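Side-chain contact in organic hydroperoxide resistance protein OHRB (Bacillus subtilis, PDB 2BJO), which takes part in resistance to organic hydroperoxides as a member of the OsmC/Ohr family, probably by reducing these peroxides through a reactive cysteine pair: residues G58-V63 against I71-E76. The protein carries 3 engineered substitutions. Residues are numbered along the deposited sequence; the frame is centred on the assembly and turned at random.
Sequences GALEHV and IDSEIE
Leu60 of helix 44-65 lays its isobutyl group against Ile71 and Ser73 of the loop before strand 74-84, and Ile75 within it, in the helix-on-sheet packing of the OsmC/Ohr fold. The tight part is the Leu60-Ile71 pair. Ile71 extends its longer branch to the helix, and its terminal CD1 sits 3.4 Å from Leu60 CG, closer than usual for two carbons, and 3.5 Å from Leu60 CD2. The same methyl comes within 3.6 Å of the backbone N of Glu61, so it lodges against the helix backbone as well as the leucine. Ile71 CG1 stands between the backbone N and carbonyl carbon (chi1 53°), which sends CD1 to the helix while CG2 branches off beside the N. Chi1 of -170° sets Leu60 CG anti to N, and chi2 of 69° then turns CD2 to Ser73 and Ile75. Further along, the fit slackens: Leu60 CD2 lies 4.0 Å from Ser73 CB and 4.3 Å from Ile75 CD1. Val98 of the adjacent strand 89-99 touches both Leu60 and Ile75, and Leu111 of helix 105-118 also packs on Leu60, enclosing this end in the hydrophobic core.

The Glu61 side is looser and polar. There the carboxylate stays away from the loop, and a water spans the gap, donating a hydrogen bond to Ile71 O and a long one, 3.3 Å from its oxygen, to Glu61 OE1. The other oxygen, OE2, accepts the backbone N-H of Arg14 of the second subunit, so the outer flank of the helix meets the dimer interface. Ile75 and Glu76 also pair antiparallel with a strand of that subunit, carrying the sheet across. On the loop side, the water oxygen lies 2.9 Å from Ile71 O.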
loop_
_atom_site.group_PDB
_atom_site.type_symbol
_atom_site.label_atom_id
_atom_site.label_comp_id
_atom_site.label_asym_id
_atom_site.label_seq_id
_atom_site.Cartn_x
_atom_site.Cartn_y
_atom_site.Cartn_z
ATOM N N GLY A 58 -13.339 -3.181 -3.192
ATOM C CA GLY A 58 -13.432 -4.087 -4.332
ATOM C C GLY A 58 -13.848 -5.484 -3.914
ATOM O O GLY A 58 -14.663 -6.138 -4.570
ATOM N N ALA A 59 -13.268 -5.937 -2.803
ATOM C CA ALA A 59 -13.526 -7.255 -2.245
ATOM C C ALA A 59 -14.958 -7.351 -1.729
ATOM O O ALA A 59 -15.634 -8.367 -1.943
ATOM C CB ALA A 59 -12.505 -7.542 -1.189
ATOM N N LEU A 60 -15.421 -6.289 -1.070
ATOM C CA LEU A 60 -16.785 -6.222 -0.541
ATOM C C LEU A 60 -17.809 -6.245 -1.698
ATOM O O LEU A 60 -18.825 -6.948 -1.653
ATOM C CB LEU A 60 -16.867 -5.000 0.380
ATOM C CG LEU A 60 -18.134 -4.889 1.217
ATOM C CD1 LEU A 60 -18.265 -5.947 2.312
ATOM C CD2 LEU A 60 -18.229 -3.463 1.758
ATOM N N GLU A 61 -17.523 -5.497 -2.759
ATOM C CA GLU A 61 -18.334 -5.469 -3.973
ATOM C C GLU A 61 -18.386 -6.814 -4.683
ATOM O O GLU A 61 -19.456 -7.232 -5.126
ATOM C CB GLU A 61 -17.765 -4.461 -4.974
ATOM C CG GLU A 61 -18.432 -4.357 -6.322
ATOM C CD GLU A 61 -17.634 -3.390 -7.175
ATOM O OE1 GLU A 61 -18.118 -2.289 -7.452
ATOM O OE2 GLU A 61 -16.492 -3.691 -7.560
ATOM N N HIS A 62 -17.237 -7.476 -4.800
ATOM C CA HIS A 62 -17.199 -8.818 -5.382
ATOM C C HIS A 62 -17.976 -9.850 -4.546
ATOM O O HIS A 62 -18.653 -10.686 -5.106
ATOM C CB HIS A 62 -15.729 -9.242 -5.586
ATOM C CG HIS A 62 -15.565 -10.621 -6.138
ATOM N ND1 HIS A 62 -15.664 -11.760 -5.362
ATOM C CD2 HIS A 62 -15.330 -11.050 -7.400
ATOM C CE1 HIS A 62 -15.495 -12.831 -6.112
ATOM N NE2 HIS A 62 -15.285 -12.424 -7.350
ATOM N N VAL A 63 -17.899 -9.841 -3.217
ATOM C CA VAL A 63 -18.570 -10.864 -2.396
ATOM C C VAL A 63 -20.092 -10.666 -2.416
ATOM O O VAL A 63 -20.874 -11.613 -2.396
ATOM C CB VAL A 63 -18.003 -11.047 -0.964
ATOM C CG1 VAL A 63 -16.598 -11.566 -1.062
ATOM C CG2 VAL A 63 -18.076 -9.785 -0.147
ATOM N N ILE A 71 -23.912 -2.942 -3.510
ATOM C CA ILE A 71 -23.596 -2.216 -2.278
ATOM C C ILE A 71 -23.093 -0.808 -2.560
ATOM O O ILE A 71 -22.463 -0.534 -3.584
ATOM C CB ILE A 71 -22.618 -2.965 -1.363
ATOM C CG1 ILE A 71 -21.350 -3.367 -2.106
ATOM C CG2 ILE A 71 -23.281 -4.209 -0.767
ATOM C CD1 ILE A 71 -20.222 -3.647 -1.146
ATOM N N ASP A 72 -23.418 0.069 -1.616
ATOM C CA ASP A 72 -23.079 1.477 -1.620
ATOM C C ASP A 72 -22.257 1.556 -0.337
ATOM O O ASP A 72 -22.820 1.539 0.769
ATOM C CB ASP A 72 -24.360 2.306 -1.658
ATOM C CG ASP A 72 -24.122 3.806 -1.662
ATOM O OD1 ASP A 72 -22.959 4.228 -1.806
ATOM O OD2 ASP A 72 -25.116 4.555 -1.514
ATOM N N SER A 73 -20.940 1.594 -0.507
ATOM C CA SER A 73 -20.045 1.564 0.641
ATOM C C SER A 73 -19.020 2.697 0.621
ATOM O O SER A 73 -18.656 3.259 -0.427
ATOM C CB SER A 73 -19.317 0.213 0.781
ATOM O OG SER A 73 -18.406 -0.015 -0.293
ATOM N N GLU A 74 -18.596 3.005 1.845
ATOM C CA GLU A 74 -17.486 3.881 2.174
ATOM C C GLU A 74 -16.696 3.121 3.213
ATOM O O GLU A 74 -17.252 2.685 4.239
ATOM C CB GLU A 74 -17.911 5.230 2.733
ATOM C CG GLU A 74 -18.534 6.152 1.710
ATOM C CD GLU A 74 -18.924 7.519 2.258
ATOM O OE1 GLU A 74 -18.372 7.964 3.283
ATOM O OE2 GLU A 74 -19.810 8.177 1.668
ATOM N N ILE A 75 -15.410 2.965 2.901
ATOM C CA ILE A 75 -14.407 2.346 3.766
ATOM C C ILE A 75 -13.291 3.339 4.100
ATOM O O ILE A 75 -12.559 3.798 3.205
ATOM C CB ILE A 75 -13.823 1.079 3.126
ATOM C CG1 ILE A 75 -15.015 0.122 2.922
ATOM C CG2 ILE A 75 -12.726 0.509 4.010
ATOM C CD1 ILE A 75 -14.766 -0.940 1.972
ATOM N N GLU A 76 -13.185 3.633 5.394
ATOM C CA GLU A 76 -12.093 4.469 5.868
ATOM C C GLU A 76 -10.965 3.569 6.340
ATOM O O GLU A 76 -11.097 2.922 7.359
ATOM C CB GLU A 76 -12.433 5.432 7.007
ATOM C CG GLU A 76 -11.372 6.529 7.205
ATOM C CD GLU A 76 -11.540 7.328 8.497
ATOM O OE1 GLU A 76 -12.076 6.882 9.526
ATOM O OE2 GLU A 76 -11.129 8.496 8.546
HETATM O O HOH W 1 -20.066 -1.367 -4.966
#